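Local coordinates for vacuolar protein sorting 29 (PDB 2A22), which probably takes part in vesicular protein transport as a retromer-type sorting subunit, using a calcineurin-like phosphoesterase fold, at residues G25-L30 / D54-V59; I31-I36 / L60-V65; P182-M187 / Y197-R202. All blocks are in the same frame, centred on the assembly; numbering follows the deposited sequence.

How the interactions relate
All three contacts join neighbouring elements of one mixed sheet, in which strand 26-31 lies between strands 58-61 and 183-190. Interaction 1 is partly buried: parallel backbone bonds give way, at the partly exposed start of strand 26-31, to a polar grip by Asn-57. Interaction 2 continues the same two strands past their ends into fully buried loops, where backbone bonds, a carboxylate, a carboxamide and a water replace most of the apolar packing. Interaction 3, also partly buried, is an antiparallel pairing built on aromatic side chains, with Met-185 on the reverse face. Leu-30 of interaction 1 bonds through its backbone to Met-185, and Ile-31 of interaction 2 packs on Phe-184.

Interaction 1 (G25-L30 / D54-V59); sequences GDLVLL and DKINYV
Leu-27 lays its CD2 methyl across Lys-55 and Ile-56, 3.8 Å from Lys-55 CB and 4.0 Å from Ile-56 CG1. Its CG stands anti to the backbone N (chi1 -176°), which swings the isobutyl group over the turn that leads into the second strand. The backbone of Leu-27 is gripped from both ends by Asn-57: Leu-27 N donates to Asn-57 OD1 at 2.9 Å, and Asn-57 N donates to Leu-27 O at 3.0 Å. The same carboxamide reaches on with ND2 to Asp-26 OD1, also 3.0 Å, using the anti lone pair of that oxygen. Carboxylate and amide are nearly coplanar, 10° apart, and the two bonds to its ends fix the rotation of the amide. Asp-26 OD1 also lies at the edge of the Tyr-58 ring, near its plane. Further along, Leu-29 N binds Tyr-58 O at 2.8 Å in a nearly straight bond (167°). Leu-29 runs beside Val-59, both pointing the same way, with CD2 4.2 Å from Val-59 CG2, while its CB meets Ile-56 CG2. This apolar face, made by Leu-29, Ile-56 and Val-59, is closed by Ile-77 of helix 68-77. On the other face Tyr-58 CB lies 3.7 Å from Val-28 CG1, and both side chains touch Ile-111 in strand 106-111 of the second sheet. Strands 26-31 and 58-61, joined through helix 48-52, make a parallel beta-alpha-beta unit of the phosphoesterase-like alpha-beta-beta-alpha sandwich.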
loop_
_atom_site.group_PDB
_atom_site.type_symbol
_atom_site.label_atom_id
_atom_site.label_comp_id
_atom_site.label_asym_id
_atom_site.label_seq_id
_atom_site.Cartn_x
_atom_site.Cartn_y
_atom_site.Cartn_z
ATOM N N GLY A 25 16.417 7.744 8.685
ATOM C CA GLY A 25 14.986 7.522 8.569
ATOM C C GLY A 25 14.535 7.162 7.167
ATOM O O GLY A 25 15.239 7.398 6.161
ATOM N N ASP A 26 13.357 6.557 7.110
ATOM C CA ASP A 26 12.767 6.168 5.854
ATOM C C ASP A 26 11.348 6.659 5.876
ATOM O O ASP A 26 10.706 6.627 6.929
ATOM C CB ASP A 26 12.789 4.643 5.728
ATOM C CG ASP A 26 14.220 4.071 5.708
ATOM O OD1 ASP A 26 14.917 4.252 4.702
ATOM O OD2 ASP A 26 14.645 3.440 6.696
ATOM N N LEU A 27 10.839 7.061 4.712
ATOM C CA LEU A 27 9.435 7.427 4.595
ATOM C C LEU A 27 8.813 6.560 3.507
ATOM O O LEU A 27 9.218 6.600 2.343
ATOM C CB LEU A 27 9.261 8.949 4.328
ATOM C CG LEU A 27 7.821 9.473 4.290
ATOM C CD1 LEU A 27 7.125 9.361 5.658
ATOM C CD2 LEU A 27 7.799 10.947 3.790
ATOM N N VAL A 28 7.852 5.746 3.912
ATOM C CA VAL A 28 7.305 4.714 3.049
ATOM C C VAL A 28 5.867 5.026 2.669
ATOM O O VAL A 28 5.008 5.168 3.558
ATOM C CB VAL A 28 7.324 3.307 3.730
ATOM C CG1 VAL A 28 7.048 2.241 2.676
ATOM C CG2 VAL A 28 8.664 3.050 4.410
ATOM N N LEU A 29 5.619 5.125 1.356
ATOM C CA LEU A 29 4.276 5.321 0.838
ATOM C C LEU A 29 3.595 3.957 0.662
ATOM O O LEU A 29 4.122 3.074 -0.004
ATOM C CB LEU A 29 4.305 6.127 -0.479
ATOM C CG LEU A 29 2.996 6.140 -1.299
ATOM C CD1 LEU A 29 1.871 6.871 -0.530
ATOM C CD2 LEU A 29 3.215 6.783 -2.694
ATOM N N LEU A 30 2.437 3.793 1.293
ATOM C CA LEU A 30 1.615 2.573 1.169
ATOM C C LEU A 30 0.358 2.953 0.411
ATOM O O LEU A 30 -0.387 3.858 0.832
ATOM C CB LEU A 30 1.267 2.005 2.551
ATOM C CG LEU A 30 2.430 1.948 3.569
ATOM C CD1 LEU A 30 1.968 1.415 4.925
ATOM C CD2 LEU A 30 3.539 1.059 3.009
ATOM N N ASP A 54 9.493 14.986 -1.588
ATOM C CA ASP A 54 10.869 14.519 -1.822
ATOM C C ASP A 54 11.288 13.400 -0.885
ATOM O O ASP A 54 12.126 12.592 -1.216
ATOM C CB ASP A 54 11.857 15.694 -1.570
ATOM C CG ASP A 54 12.173 16.488 -2.822
ATOM O OD1 ASP A 54 11.858 16.021 -3.946
ATOM O OD2 ASP A 54 12.751 17.590 -2.683
ATOM N N LYS A 55 10.731 13.416 0.315
ATOM C CA LYS A 55 11.179 12.585 1.401
ATOM C C LYS A 55 10.782 11.116 1.237
ATOM O O LYS A 55 11.349 10.266 1.899
ATOM C CB LYS A 55 10.653 13.153 2.731
ATOM C CG LYS A 55 11.183 14.554 3.056
ATOM C CD LYS A 55 10.174 15.411 3.890
ATOM C CE LYS A 55 10.786 16.741 4.346
ATOM N NZ LYS A 55 12.021 16.550 5.191
ATOM N N ILE A 56 9.812 10.816 0.367
ATOM C CA ILE A 56 9.410 9.416 0.170
ATOM C C ILE A 56 10.569 8.676 -0.486
ATOM O O ILE A 56 10.984 9.048 -1.593
ATOM C CB ILE A 56 8.147 9.301 -0.701
ATOM C CG1 ILE A 56 6.940 9.907 0.025
ATOM C CG2 ILE A 56 7.898 7.831 -1.103
ATOM C CD1 ILE A 56 5.770 10.199 -0.901
ATOM N N ASN A 57 11.095 7.650 0.196
ATOM C CA ASN A 57 12.192 6.870 -0.365
ATOM C C ASN A 57 11.842 5.384 -0.555
ATOM O O ASN A 57 12.702 4.591 -0.934
ATOM C CB ASN A 57 13.513 7.064 0.431
ATOM C CG ASN A 57 13.446 6.454 1.812
ATOM O OD1 ASN A 57 12.376 6.368 2.409
ATOM N ND2 ASN A 57 14.579 5.976 2.313
ATOM N N TYR A 58 10.579 5.035 -0.290
ATOM C CA TYR A 58 10.022 3.695 -0.554
ATOM C C TYR A 58 8.538 3.792 -0.882
ATOM O O TYR A 58 7.824 4.583 -0.294
ATOM C CB TYR A 58 10.158 2.771 0.649
ATOM C CG TYR A 58 11.539 2.222 0.900
ATOM C CD1 TYR A 58 12.466 2.948 1.666
ATOM C CD2 TYR A 58 11.916 0.964 0.394
ATOM C CE1 TYR A 58 13.757 2.450 1.928
ATOM C CE2 TYR A 58 13.205 0.453 0.639
ATOM C CZ TYR A 58 14.115 1.209 1.411
ATOM O OH TYR A 58 15.381 0.726 1.662
ATOM N N VAL A 59 8.099 2.977 -1.835
ATOM C CA VAL A 59 6.708 2.847 -2.187
ATOM C C VAL A 59 6.429 1.369 -2.122
ATOM O O VAL A 59 7.131 0.605 -2.748
ATOM C CB VAL A 59 6.406 3.337 -3.635
ATOM C CG1 VAL A 59 4.914 3.085 -4.016
ATOM C CG2 VAL A 59 6.747 4.800 -3.802
#

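Interaction 2 (I31-I36 / L60-V65); sequences IGDLKI and LCTGNV
Ile-31 closes the parallel pairing with Cys-61: its O accepts Thr-62 N at 2.9 Å, and its N donates weakly to Leu-60 O. Beyond it the paired strands run out into two loops, Gly-Asp and Gly-Asn, at the positions of the first two sequence motifs of calcineurin-like phosphoesterases. Gly-32 lets the chains close up, its CA only 3.1 Å from Thr-62 OG1. Asp-33 N then bonds to Gly-63 O at 2.8 Å, nearly straight on to the carbonyl. The Asp-33 carboxylate turns back over the second loop: OD2 lies 2.6 Å from a water that also meets Thr-62 OG1, and takes a hydrogen bond from His-149 N. OD1 takes a weak bond from Asn-64 ND2, with carboxylate and amide planes 67° apart. The stronger partner of that ND2 is Asp-87, which with His-120 and His-149 lines a possible empty metal site, consistent with the family's metal-binding ancestry. Leu-34 CD2 loosely meets Val-65 CG1, 4.4 Å away. Lys-35 N donates to Asn-64 O at 2.8 Å, while its extended chain passes obliquely by the Asn-64 amide, CE 3.5 Å from Asn-64 ND2, and NZ hydrogen-bonds His-151 NE2. Ile-36 and Val-65 both reach Tyr-70 of helix 68-77; between their backbones Ile-36 O faces Val-65 O at 3.3 Å, two acceptors with no hydrogen bond.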
loop_
_atom_site.group_PDB
_atom_site.type_symbol
_atom_site.label_atom_id
_atom_site.label_comp_id
_atom_site.label_asym_id
_atom_site.label_seq_id
_atom_site.Cartn_x
_atom_site.Cartn_y
_atom_site.Cartn_z
ATOM N N ILE A 31 0.135 2.287 -0.724
ATOM C CA ILE A 31 -0.857 2.750 -1.697
ATOM C C ILE A 31 -1.294 1.561 -2.567
ATOM O O ILE A 31 -0.527 0.604 -2.755
ATOM C CB ILE A 31 -0.270 3.969 -2.501
ATOM C CG1 ILE A 31 -1.372 4.775 -3.170
ATOM C CG2 ILE A 31 0.939 3.545 -3.431
ATOM C CD1 ILE A 31 -0.894 6.075 -3.818
ATOM N N GLY A 32 -2.542 1.556 -3.024
ATOM C CA GLY A 32 -2.958 0.560 -4.002
ATOM C C GLY A 32 -4.435 0.659 -4.387
ATOM O O GLY A 32 -5.128 1.624 -4.033
ATOM N N ASP A 33 -4.897 -0.329 -5.159
ATOM C CA ASP A 33 -6.317 -0.451 -5.522
ATOM C C ASP A 33 -6.798 0.832 -6.172
ATOM O O ASP A 33 -7.871 1.358 -5.807
ATOM C CB ASP A 33 -7.136 -0.808 -4.276
ATOM C CG ASP A 33 -6.891 -2.248 -3.835
ATOM O OD1 ASP A 33 -7.039 -3.149 -4.691
ATOM O OD2 ASP A 33 -6.534 -2.481 -2.663
ATOM N N LEU A 34 -5.959 1.338 -7.087
ATOM C CA LEU A 34 -6.253 2.492 -7.934
ATOM C C LEU A 34 -7.355 2.152 -8.910
ATOM O O LEU A 34 -8.288 2.934 -9.086
ATOM C CB LEU A 34 -5.006 2.958 -8.711
ATOM C CG LEU A 34 -3.924 3.764 -7.971
ATOM C CD1 LEU A 34 -3.172 2.945 -6.894
ATOM C CD2 LEU A 34 -2.925 4.305 -9.007
ATOM N N LYS A 35 -7.244 0.989 -9.542
ATOM C CA LYS A 35 -8.269 0.527 -10.486
ATOM C C LYS A 35 -8.541 1.544 -11.608
ATOM O O LYS A 35 -9.681 1.742 -12.025
ATOM C CB LYS A 35 -9.554 0.133 -9.744
ATOM C CG LYS A 35 -9.378 -1.189 -9.056
ATOM C CD LYS A 35 -10.495 -1.528 -8.116
ATOM C CE LYS A 35 -9.986 -2.630 -7.180
ATOM N NZ LYS A 35 -11.052 -3.406 -6.526
ATOM N N ILE A 36 -7.475 2.192 -12.058
ATOM C CA ILE A 36 -7.501 3.080 -13.225
ATOM C C ILE A 36 -7.178 2.234 -14.448
ATOM O O ILE A 36 -6.242 1.431 -14.395
ATOM C CB ILE A 36 -6.443 4.234 -13.083
ATOM C CG1 ILE A 36 -6.718 5.059 -11.819
ATOM C CG2 ILE A 36 -6.478 5.133 -14.270
ATOM C CD1 ILE A 36 -5.675 6.127 -11.541
ATOM N N LEU A 60 5.426 0.975 -1.327
ATOM C CA LEU A 60 4.926 -0.401 -1.314
ATOM C C LEU A 60 3.488 -0.422 -1.805
ATOM O O LEU A 60 2.561 0.040 -1.140
ATOM C CB LEU A 60 5.052 -1.039 0.067
ATOM C CG LEU A 60 6.427 -0.900 0.739
ATOM C CD1 LEU A 60 6.354 -1.454 2.171
ATOM C CD2 LEU A 60 7.506 -1.574 -0.079
ATOM N N CYS A 61 3.313 -0.937 -3.002
ATOM C CA CYS A 61 2.023 -0.844 -3.672
ATOM C C CYS A 61 1.314 -2.178 -3.649
ATOM O O CYS A 61 1.876 -3.184 -4.083
ATOM C CB CYS A 61 2.209 -0.365 -5.110
ATOM S SG CYS A 61 0.652 -0.348 -6.032
ATOM N N THR A 62 0.071 -2.174 -3.155
ATOM C CA THR A 62 -0.689 -3.407 -2.907
ATOM C C THR A 62 -1.313 -4.040 -4.174
ATOM O O THR A 62 -1.951 -5.092 -4.089
ATOM C CB THR A 62 -1.770 -3.168 -1.859
ATOM O OG1 THR A 62 -2.568 -2.020 -2.245
ATOM C CG2 THR A 62 -1.093 -2.939 -0.463
ATOM N N GLY A 63 -1.108 -3.410 -5.323
ATOM C CA GLY A 63 -1.617 -3.933 -6.576
ATOM C C GLY A 63 -2.904 -3.268 -7.033
ATOM O O GLY A 63 -3.332 -2.243 -6.472
ATOM N N ASN A 64 -3.519 -3.853 -8.058
ATOM C CA ASN A 64 -4.629 -3.197 -8.760
ATOM C C ASN A 64 -4.367 -1.735 -9.134
ATOM O O ASN A 64 -5.234 -0.858 -8.972
ATOM C CB ASN A 64 -5.952 -3.392 -8.017
ATOM C CG ASN A 64 -6.527 -4.763 -8.250
ATOM O OD1 ASN A 64 -6.035 -5.506 -9.102
ATOM N ND2 ASN A 64 -7.558 -5.121 -7.496
ATOM N N VAL A 65 -3.139 -1.484 -9.588
ATOM C CA VAL A 65 -2.793 -0.235 -10.274
ATOM C C VAL A 65 -3.558 -0.161 -11.607
ATOM O O VAL A 65 -4.110 0.885 -11.938
ATOM C CB VAL A 65 -1.280 -0.157 -10.534
ATOM C CG1 VAL A 65 -0.934 1.100 -11.313
ATOM C CG2 VAL A 65 -0.506 -0.221 -9.203
HETATM O O HOH W 1 -4.747 -1.217 -1.269
#

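Interaction 3 (P182-M187 / Y197-R202); sequences PSFMLM and YVYDLR
Phe-184 spreads one face of its ring beneath the CB of Tyr-199, a CH-pi contact with CB 3.9 Å from the ring centroid and only 17° off its normal. The pair bridges a beta hairpin, strands 183-190 and 193-202, at the antiparallel side of the larger sheet. The two rings are nearly parallel, 14° apart, but slid so far that they barely overlap; Phe-184 CE1 comes to 3.5 Å from Tyr-199 CD2. With CG held between its own backbone N and carbonyl carbon (chi1 67°), Phe-184 leans toward the partner strand. An edge-to-face contact with Phe-47 adds a third aromatic. Beneath the rings, Phe-184 and Tyr-199 form a hydrogen-bonded pair, Tyr-199 N to Phe-184 O at 2.8 Å and the return bond from Phe-184 N somewhat longer. Leu-186 and Tyr-197 form the next hydrogen-bonded pair, with both bonds short, and Leu-186 CD1 extends the apolar patch to Tyr-199 CE2, 4.0 Å away. Met-185 and Val-198, a non-hydrogen-bonded pair, project from the reverse face side by side. Met-185, extended beyond CG, sets its CE 3.9 Å from Val-198 CG2 and continues to Leu-164 of strand 161-165, so the hairpin meets the second sheet here. On this face too Ser-183 OG bonds to Pro-166 O. At the other end Leu-201 N donates to Pro-182 O, and the proline ring and Leu-201 both touch Pro-44. Within strand 193-202 itself, Arg-202 NE makes a salt bridge to Asp-200 OD2 at 2.9 Å, from the syn side but tilted out of the carboxylate plane.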
loop_
_atom_site.group_PDB
_atom_site.type_symbol
_atom_site.label_atom_id
_atom_site.label_comp_id
_atom_site.label_asym_id
_atom_site.label_seq_id
_atom_site.Cartn_x
_atom_site.Cartn_y
_atom_site.Cartn_z
ATOM N N PRO A 182 -11.165 7.815 -1.112
ATOM C CA PRO A 182 -9.740 7.714 -1.522
ATOM C C PRO A 182 -8.844 7.810 -0.282
ATOM O O PRO A 182 -9.117 8.616 0.628
ATOM C CB PRO A 182 -9.530 8.930 -2.450
ATOM C CG PRO A 182 -11.009 9.327 -2.918
ATOM C CD PRO A 182 -11.865 8.972 -1.723
ATOM N N SER A 183 -7.826 6.966 -0.208
ATOM C CA SER A 183 -6.911 6.965 0.952
ATOM C C SER A 183 -5.553 6.388 0.581
ATOM O O SER A 183 -5.415 5.731 -0.458
ATOM C CB SER A 183 -7.495 6.166 2.129
ATOM O OG SER A 183 -7.697 4.793 1.761
ATOM N N PHE A 184 -4.562 6.654 1.440
ATOM C CA PHE A 184 -3.236 6.061 1.376
ATOM C C PHE A 184 -2.587 6.287 2.753
ATOM O O PHE A 184 -3.169 6.959 3.625
ATOM C CB PHE A 184 -2.392 6.660 0.227
ATOM C CG PHE A 184 -2.032 8.125 0.429
ATOM C CD1 PHE A 184 -0.869 8.493 1.128
ATOM C CD2 PHE A 184 -2.851 9.127 -0.083
ATOM C CE1 PHE A 184 -0.530 9.841 1.308
ATOM C CE2 PHE A 184 -2.543 10.470 0.101
ATOM C CZ PHE A 184 -1.363 10.832 0.791
ATOM N N MET A 185 -1.386 5.740 2.929
ATOM C CA MET A 185 -0.621 5.921 4.158
ATOM C C MET A 185 0.805 6.360 3.865
ATOM O O MET A 185 1.408 5.972 2.856
ATOM C CB MET A 185 -0.580 4.627 4.958
ATOM C CG MET A 185 -1.940 4.178 5.434
ATOM S SD MET A 185 -1.807 2.547 6.118
ATOM C CE MET A 185 -3.486 2.345 6.695
ATOM N N LEU A 186 1.342 7.177 4.753
ATOM C CA LEU A 186 2.763 7.474 4.719
ATOM C C LEU A 186 3.306 7.058 6.071
ATOM O O LEU A 186 2.786 7.477 7.098
ATOM C CB LEU A 186 3.013 8.945 4.389
ATOM C CG LEU A 186 2.859 9.347 2.910
ATOM C CD1 LEU A 186 2.697 10.858 2.752
ATOM C CD2 LEU A 186 4.079 8.891 2.121
ATOM N N MET A 187 4.304 6.171 6.063
ATOM C CA MET A 187 4.815 5.541 7.285
ATOM C C MET A 187 6.268 5.969 7.492
ATOM O O MET A 187 7.152 5.628 6.671
ATOM C CB MET A 187 4.724 3.997 7.156
ATOM C CG MET A 187 5.222 3.205 8.394
ATOM S SD MET A 187 4.945 1.434 8.259
ATOM C CE MET A 187 3.570 1.266 9.335
ATOM N N TYR A 197 1.090 7.912 9.261
ATOM C CA TYR A 197 0.050 8.854 8.847
ATOM C C TYR A 197 -0.918 8.250 7.834
ATOM O O TYR A 197 -0.520 7.783 6.772
ATOM C CB TYR A 197 0.707 10.092 8.276
ATOM C CG TYR A 197 1.588 10.780 9.290
ATOM C CD1 TYR A 197 1.024 11.571 10.309
ATOM C CD2 TYR A 197 2.984 10.638 9.251
ATOM C CE1 TYR A 197 1.840 12.218 11.276
ATOM C CE2 TYR A 197 3.804 11.292 10.196
ATOM C CZ TYR A 197 3.223 12.080 11.206
ATOM O OH TYR A 197 4.022 12.722 12.158
ATOM N N VAL A 198 -2.195 8.248 8.192
ATOM C CA VAL A 198 -3.228 7.673 7.376
ATOM C C VAL A 198 -4.052 8.796 6.741
ATOM O O VAL A 198 -4.695 9.585 7.450
ATOM C CB VAL A 198 -4.132 6.762 8.244
ATOM C CG1 VAL A 198 -5.326 6.225 7.434
ATOM C CG2 VAL A 198 -3.303 5.599 8.836
ATOM N N TYR A 199 -4.036 8.868 5.412
ATOM C CA TYR A 199 -4.769 9.950 4.692
ATOM C C TYR A 199 -6.064 9.413 4.081
ATOM O O TYR A 199 -6.062 8.341 3.509
ATOM C CB TYR A 199 -3.905 10.584 3.595
ATOM C CG TYR A 199 -2.719 11.320 4.177
ATOM C CD1 TYR A 199 -2.787 12.674 4.434
ATOM C CD2 TYR A 199 -1.556 10.640 4.526
ATOM C CE1 TYR A 199 -1.702 13.354 5.007
ATOM C CE2 TYR A 199 -0.474 11.305 5.074
ATOM C CZ TYR A 199 -0.568 12.657 5.336
ATOM O OH TYR A 199 0.484 13.300 5.905
ATOM N N ASP A 200 -7.161 10.143 4.239
ATOM C CA ASP A 200 -8.368 9.884 3.479
ATOM C C ASP A 200 -9.038 11.181 3.019
ATOM O O ASP A 200 -8.861 12.232 3.645
ATOM C CB ASP A 200 -9.332 8.969 4.243
ATOM C CG ASP A 200 -10.007 9.665 5.439
ATOM O OD1 ASP A 200 -9.382 10.487 6.118
ATOM O OD2 ASP A 200 -11.170 9.345 5.724
ATOM N N LEU A 201 -9.767 11.099 1.907
ATOM C CA LEU A 201 -10.447 12.242 1.340
ATOM C C LEU A 201 -11.949 12.063 1.501
ATOM O O LEU A 201 -12.529 11.159 0.915
ATOM C CB LEU A 201 -10.098 12.403 -0.156
ATOM C CG LEU A 201 -10.772 13.543 -0.963
ATOM C CD1 LEU A 201 -10.548 14.889 -0.311
ATOM C CD2 LEU A 201 -10.212 13.598 -2.370
ATOM N N ARG A 202 -12.563 12.921 2.304
ATOM C CA ARG A 202 -14.018 12.911 2.529
ATOM C C ARG A 202 -14.543 14.356 2.422
ATOM O O ARG A 202 -13.927 15.303 2.942
ATOM C CB ARG A 202 -14.359 12.305 3.889
ATOM C CG ARG A 202 -14.032 10.786 3.990
ATOM C CD ARG A 202 -14.322 10.140 5.366
ATOM N NE ARG A 202 -13.548 10.744 6.463
ATOM C CZ ARG A 202 -14.074 11.515 7.416
ATOM N NH1 ARG A 202 -15.385 11.776 7.430
ATOM N NH2 ARG A 202 -13.296 12.034 8.359
#